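Long-range contact in periplasmic binding protein (Veillonella parvula, PDB 4MO9), which probably captures an iron-siderophore or similar metal chelate in the periplasm and delivers it to an ABC-type importer: residues A38-A48 / K65-L74. Residues are numbered along the deposited sequence; the frame is centred on the assembly and turned at random.
With TMO (trimethylamine oxide), chain B.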
ATOM      1  N   ALA A  38       6.975 -20.779 -11.278  1.00 35.08           N
ATOM      2  CA  ALA A  38       7.887 -19.681 -11.593  1.00 35.00           C
ATOM      3  C   ALA A  38       9.077 -19.669 -10.634  1.00 35.16           C
ATOM      4  O   ALA A  38       8.911 -19.837  -9.424  1.00 34.63           O
ATOM      5  CB  ALA A  38       7.146 -18.369 -11.499  1.00 33.19           C
ATOM      6  N   GLU A  39      10.281 -19.466 -11.157  1.00 34.37           N
ATOM      7  CA  GLU A  39      11.434 -19.337 -10.269  1.00 37.31           C
ATOM      8  C   GLU A  39      12.422 -18.296 -10.788  1.00 36.46           C
ATOM      9  O   GLU A  39      13.530 -18.149 -10.255  1.00 36.54           O
ATOM     10  CB  GLU A  39      12.103 -20.698 -10.027  1.00 40.75           C
ATOM     11  CG  GLU A  39      12.747 -21.315 -11.246  1.00 44.01           C
ATOM     12  CD  GLU A  39      13.205 -22.756 -11.009  1.00 50.60           C
ATOM     13  OE1 GLU A  39      12.975 -23.595 -11.905  1.00 49.41           O
ATOM     14  OE2 GLU A  39      13.799 -23.048  -9.942  1.00 54.68           O
ATOM     15  N   ARG A  40      12.004 -17.569 -11.825  1.00 33.77           N
ATOM     16  CA  ARG A  40      12.784 -16.453 -12.356  1.00 31.64           C
ATOM     17  C   ARG A  40      11.884 -15.251 -12.641  1.00 32.40           C
ATOM     18  O   ARG A  40      11.700 -14.836 -13.797  1.00 31.51           O
ATOM     19  CB  ARG A  40      13.574 -16.883 -13.596  1.00 31.94           C
ATOM     20  CG  ARG A  40      14.620 -17.936 -13.278  1.00 34.78           C
ATOM     21  CD  ARG A  40      15.455 -18.303 -14.491  1.00 43.71           C
ATOM     22  NE  ARG A  40      16.368 -17.225 -14.858  1.00 47.55           N
ATOM     23  CZ  ARG A  40      17.487 -16.936 -14.198  1.00 52.94           C
ATOM     24  NH1 ARG A  40      17.830 -17.637 -13.121  1.00 55.63           N
ATOM     25  NH2 ARG A  40      18.260 -15.937 -14.606  1.00 52.68           N
ATOM     26  N   VAL A  41      11.326 -14.690 -11.568  1.00 30.53           N
ATOM     27  CA  VAL A  41      10.389 -13.580 -11.668  1.00 28.54           C
ATOM     28  C   VAL A  41      11.138 -12.252 -11.880  1.00 31.94           C
ATOM     29  O   VAL A  41      12.210 -12.053 -11.301  1.00 34.50           O
ATOM     30  CB  VAL A  41       9.533 -13.499 -10.378  1.00 28.65           C
ATOM     31  CG1 VAL A  41       8.559 -12.318 -10.421  1.00 27.97           C
ATOM     32  CG2 VAL A  41       8.775 -14.821 -10.142  1.00 29.55           C
ATOM     33  N   VAL A  42      10.594 -11.365 -12.718  1.00 31.72           N
ATOM     34  CA  VAL A  42      11.058  -9.971 -12.786  1.00 32.58           C
ATOM     35  C   VAL A  42      10.061  -9.093 -12.029  1.00 32.29           C
ATOM     36  O   VAL A  42       8.874  -9.045 -12.374  1.00 32.38           O
ATOM     37  CB  VAL A  42      11.191  -9.457 -14.242  1.00 35.72           C
ATOM     38  CG1 VAL A  42      11.480  -7.960 -14.262  1.00 35.76           C
ATOM     39  CG2 VAL A  42      12.286 -10.215 -14.987  1.00 41.10           C
ATOM     40  N   LEU A  43      10.534  -8.419 -10.986  1.00 31.37           N
ATOM     41  CA  LEU A  43       9.672  -7.573 -10.158  1.00 29.73           C
ATOM     42  C   LEU A  43       9.425  -6.202 -10.768  1.00 28.67           C
ATOM     43  O   LEU A  43      10.315  -5.617 -11.396  1.00 28.83           O
ATOM     44  CB  LEU A  43      10.315  -7.364  -8.786  1.00 31.67           C
ATOM     45  CG  LEU A  43      10.620  -8.629  -7.990  1.00 35.45           C
ATOM     46  CD1 LEU A  43      11.404  -8.275  -6.715  1.00 33.86           C
ATOM     47  CD2 LEU A  43       9.321  -9.352  -7.653  1.00 32.51           C
ATOM     48  N   GLN A  44       8.217  -5.680 -10.557  1.00 29.27           N
ATOM     49  CA  GLN A  44       7.897  -4.285 -10.827  1.00 28.52           C
ATOM     50  C   GLN A  44       7.097  -3.738  -9.647  1.00 30.99           C
ATOM     51  O   GLN A  44       6.378  -4.502  -8.974  1.00 28.61           O
ATOM     52  CB  GLN A  44       7.066  -4.147 -12.103  1.00 28.79           C
ATOM     53  CG  GLN A  44       7.814  -4.460 -13.373  1.00 30.07           C
ATOM     54  CD  GLN A  44       8.847  -3.399 -13.719  1.00 31.36           C
ATOM     55  OE1 GLN A  44      10.054  -3.630 -13.596  1.00 35.97           O
ATOM     56  NE2 GLN A  44       8.385  -2.251 -14.180  1.00 27.72           N
ATOM     57  N   TRP A  45       7.223  -2.432  -9.419  1.00 30.14           N
ATOM     58  CA  TRP A  45       6.509  -1.708  -8.348  1.00 28.10           C
ATOM     59  C   TRP A  45       6.607  -2.363  -6.961  1.00 27.94           C
ATOM     60  O   TRP A  45       5.609  -2.456  -6.240  1.00 27.81           O
ATOM     61  CB  TRP A  45       5.031  -1.507  -8.727  1.00 26.10           C
ATOM     62  CG  TRP A  45       4.824  -0.440  -9.755  1.00 28.31           C
ATOM     63  CD1 TRP A  45       5.788   0.145 -10.545  1.00 32.47           C
ATOM     64  CD2 TRP A  45       3.579   0.188 -10.108  1.00 27.89           C
ATOM     65  NE1 TRP A  45       5.207   1.104 -11.363  1.00 32.64           N
ATOM     66  CE2 TRP A  45       3.858   1.143 -11.114  1.00 30.22           C
ATOM     67  CE3 TRP A  45       2.258   0.038  -9.668  1.00 27.57           C
ATOM     68  CZ2 TRP A  45       2.857   1.950 -11.682  1.00 31.30           C
ATOM     69  CZ3 TRP A  45       1.265   0.839 -10.236  1.00 29.22           C
ATOM     70  CH2 TRP A  45       1.575   1.783 -11.232  1.00 30.39           C
ATOM     71  N   SER A  46       7.806  -2.797  -6.576  1.00 29.47           N
ATOM     72  CA  SER A  46       7.993  -3.420  -5.267  1.00 31.19           C
ATOM     73  C   SER A  46       7.626  -2.468  -4.126  1.00 32.50           C
ATOM     74  O   SER A  46       8.062  -1.308  -4.096  1.00 31.26           O
ATOM     75  CB  SER A  46       9.417  -3.958  -5.112  1.00 27.59           C
ATOM     76  OG  SER A  46       9.612  -5.031  -6.022  1.00 28.14           O
ATOM     77  N   GLY A  47       6.798  -2.955  -3.205  1.00 32.07           N
ATOM     78  CA  GLY A  47       6.354  -2.138  -2.094  1.00 31.32           C
ATOM     79  C   GLY A  47       5.261  -1.167  -2.493  1.00 32.92           C
ATOM     80  O   GLY A  47       4.855  -0.320  -1.681  1.00 32.32           O
ATOM     81  N   ALA A  48       4.789  -1.271  -3.735  1.00 28.35           N
ATOM     82  CA  ALA A  48       3.779  -0.346  -4.240  1.00 29.50           C
ATOM     83  C   ALA A  48       2.689  -1.052  -5.050  1.00 29.92           C
ATOM     84  O   ALA A  48       2.222  -0.532  -6.075  1.00 28.23           O
ATOM     85  CB  ALA A  48       4.439   0.747  -5.077  1.00 32.45           C
ATOM     86  N   LYS A  65      15.329 -17.006  -4.080  1.00 39.50           N
ATOM     87  CA  LYS A  65      15.486 -18.139  -4.998  1.00 42.19           C
ATOM     88  C   LYS A  65      14.521 -18.145  -6.192  1.00 40.92           C
ATOM     89  O   LYS A  65      14.659 -18.978  -7.096  1.00 43.21           O
ATOM     90  CB  LYS A  65      15.347 -19.456  -4.236  1.00 43.29           C
ATOM     91  CG  LYS A  65      16.325 -19.636  -3.090  1.00 47.82           C
ATOM     92  CD  LYS A  65      16.245 -21.065  -2.554  1.00 54.95           C
ATOM     93  CE  LYS A  65      17.215 -21.296  -1.403  1.00 60.67           C
ATOM     94  NZ  LYS A  65      16.800 -20.549  -0.173  1.00 63.84           N
ATOM     95  N   VAL A  66      13.549 -17.235  -6.202  1.00 36.96           N
ATOM     96  CA  VAL A  66      12.582 -17.182  -7.302  1.00 35.70           C
ATOM     97  C   VAL A  66      12.610 -15.855  -8.067  1.00 36.86           C
ATOM     98  O   VAL A  66      11.817 -15.650  -8.995  1.00 34.74           O
ATOM     99  CB  VAL A  66      11.129 -17.424  -6.810  1.00 36.91           C
ATOM    100  CG1 VAL A  66      11.034 -18.742  -6.048  1.00 37.64           C
ATOM    101  CG2 VAL A  66      10.657 -16.265  -5.949  1.00 33.00           C
ATOM    102  N   ILE A  67      13.496 -14.945  -7.673  1.00 35.75           N
ATOM    103  CA  ILE A  67      13.540 -13.623  -8.302  1.00 33.80           C
ATOM    104  C   ILE A  67      14.750 -13.502  -9.230  1.00 37.43           C
ATOM    105  O   ILE A  67      15.889 -13.632  -8.781  1.00 38.69           O
ATOM    106  CB  ILE A  67      13.610 -12.498  -7.250  1.00 33.29           C
ATOM    107  CG1 ILE A  67      12.366 -12.515  -6.351  1.00 34.33           C
ATOM    108  CG2 ILE A  67      13.759 -11.132  -7.933  1.00 28.45           C
ATOM    109  CD1 ILE A  67      12.508 -11.665  -5.096  1.00 34.11           C
ATOM    110  N   ALA A  68      14.505 -13.255 -10.517  1.00 36.62           N
ATOM    111  CA  ALA A  68      15.585 -13.100 -11.495  1.00 37.92           C
ATOM    112  C   ALA A  68      15.975 -11.627 -11.705  1.00 38.31           C
ATOM    113  O   ALA A  68      17.123 -11.322 -12.070  1.00 36.70           O
ATOM    114  CB  ALA A  68      15.183 -13.715 -12.812  1.00 37.91           C
ATOM    115  N   GLY A  69      15.011 -10.727 -11.497  1.00 34.71           N
ATOM    116  CA  GLY A  69      15.239  -9.308 -11.704  1.00 31.60           C
ATOM    117  C   GLY A  69      14.572  -8.464 -10.643  1.00 33.35           C
ATOM    118  O   GLY A  69      13.361  -8.593 -10.395  1.00 33.91           O
HETATM  119  N   MSE A  70      15.362  -7.585 -10.027  1.00 33.77           N
HETATM  120  CA  MSE A  70      14.907  -6.734  -8.937  1.00 36.15           C
HETATM  121  C   MSE A  70      14.729  -5.303  -9.449  1.00 36.57           C
HETATM  122  O   MSE A  70      15.646  -4.744 -10.059  1.00 36.83           O
HETATM  123  CB  MSE A  70      15.950  -6.780  -7.811  1.00 38.56           C
HETATM  124  CG  MSE A  70      15.844  -5.680  -6.761  1.00 39.88           C
HETATM  125 SE   MSE A  70      14.221  -5.812  -5.671  0.59 49.84          SE
HETATM  126  CE  MSE A  70      14.546  -7.546  -4.924  1.00 24.73           C
ATOM    127  N   ASP A  71      13.554  -4.718  -9.238  1.00 33.76           N
ATOM    128  CA  ASP A  71      13.334  -3.325  -9.630  1.00 32.64           C
ATOM    129  C   ASP A  71      13.938  -2.409  -8.567  1.00 35.69           C
ATOM    130  O   ASP A  71      14.434  -2.892  -7.540  1.00 37.16           O
ATOM    131  CB  ASP A  71      11.843  -3.019  -9.794  1.00 33.52           C
ATOM    132  CG  ASP A  71      11.060  -3.244  -8.516  1.00 34.71           C
ATOM    133  OD1 ASP A  71      11.427  -4.155  -7.742  1.00 34.63           O
ATOM    134  OD2 ASP A  71      10.076  -2.507  -8.272  1.00 35.26           O
ATOM    135  N   THR A  72      13.900  -1.098  -8.803  1.00 34.64           N
ATOM    136  CA  THR A  72      14.534  -0.141  -7.890  1.00 37.29           C
ATOM    137  C   THR A  72      13.528   0.674  -7.090  1.00 38.84           C
ATOM    138  O   THR A  72      13.892   1.660  -6.439  1.00 35.58           O
ATOM    139  CB  THR A  72      15.438   0.848  -8.641  1.00 39.39           C
ATOM    140  OG1 THR A  72      14.638   1.671  -9.490  1.00 39.26           O
ATOM    141  CG2 THR A  72      16.440   0.105  -9.489  1.00 42.00           C
ATOM    142  N   SER A  73      12.264   0.263  -7.150  1.00 39.17           N
ATOM    143  CA  SER A  73      11.187   0.946  -6.438  1.00 36.93           C
ATOM    144  C   SER A  73      11.466   1.105  -4.932  1.00 36.07           C
ATOM    145  O   SER A  73      11.357   2.216  -4.386  1.00 35.09           O
ATOM    146  CB  SER A  73       9.864   0.210  -6.693  1.00 38.79           C
ATOM    147  OG  SER A  73       8.842   0.660  -5.827  1.00 46.76           O
ATOM    148  N   LEU A  74      11.847   0.016  -4.266  1.00 34.02           N
ATOM    149  CA  LEU A  74      12.157   0.080  -2.837  1.00 35.89           C
ATOM    150  C   LEU A  74      13.359   0.982  -2.590  1.00 36.80           C
ATOM    151  O   LEU A  74      13.291   1.918  -1.771  1.00 40.45           O
ATOM    152  CB  LEU A  74      12.413  -1.316  -2.251  1.00 35.04           C
ATOM    153  CG  LEU A  74      11.255  -2.325  -2.239  1.00 34.28           C
ATOM    154  CD1 LEU A  74      11.728  -3.684  -1.735  1.00 32.50           C
ATOM    155  CD2 LEU A  74      10.101  -1.827  -1.386  1.00 36.04           C
TER
HETATM  156  CAA TMO B 401       5.623   4.944  -6.829  1.00 66.62           C
HETATM  157  NAC TMO B 401       5.603   4.012  -7.965  1.00 68.03           N
HETATM  158  CAD TMO B 401       6.458   4.528  -9.044  1.00 67.35           C
HETATM  159  CAB TMO B 401       6.147   2.718  -7.543  1.00 67.43           C
HETATM  160  OAE TMO B 401       4.420   3.879  -8.369  1.00 67.32           O
HETATM  161  O   HOH W   1      16.003 -16.596  -9.841  1.00 44.18           O
HETATM  162  O   HOH W   2       9.281  -0.713 -10.244  1.00 40.08           O
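Asp-71 grips Ser-46 with both oxygens of its carboxylate: OD2 takes the backbone N-H of Ser-46 at 2.8 Å, almost straight at 178°, while OD1 receives the hydroxyl OG of Ser-46 at 2.6 Å. Both donors arrive on the syn sides, slightly out of the carboxylate plane, which should hold the group's rotation; a chi1 of 60°, with CG wedged between backbone N and carbonyl carbon, aims it at the type II turn Trp-45 to Ala-48, closed by Ala-48 N to Trp-45 O. A water joins OD2 to the N of Trp-45, and an alanine at Asp-71 would probably leave the amide and hydroxyl of Ser-46 without their acceptor and the turn less firmly fixed. A short hydroxyl suits Ser-73, whose OG, anti to its backbone N, donates to Ser-46 O at 2.7 Å and also bonds Arg-78 NH1. Beside it, Leu-74 lays CD2 near CA of Gly-47, where a side chain would collide.

Tight apolar packing follows along the strands: Leu-43 CD1 touches Ile-67 CG2 and, at 3.7 Å, CE of selenomethionine Met-70, its side chain crossing Ile-67 at about a right angle, with Ile-55 close by. Parallel-strand bonds run from Val-41 N to Val-66 O and Leu-43 N to Gly-69 O; Val-41 O accepts from both Ala-68 N and Gly-69 N at a one-residue beta bulge. Glycine fits at Gly-69, since a CB would press on Val-42 CG2. The far end is looser and wetter: Glu-39 salt-bridges Lys-36, a water spans Glu-39 O and, weakly, Ile-67 O, and Arg-40 CB meets Ala-68 CB at 3.6 Å, that methyl lying near the guanidinium's rim while the group reaches carbonyls of Leu-114 and Asn-115.

Strands 41-42 and 67-69, linked through helix 52-59, form a beta-alpha-beta crossover of the TroA-like periplasmic binding fold; the loop after strand 41-42 and the start of helix 73-77 present Trp-45, Ala-48 and Ser-73 to the trimethylamine oxide pocket.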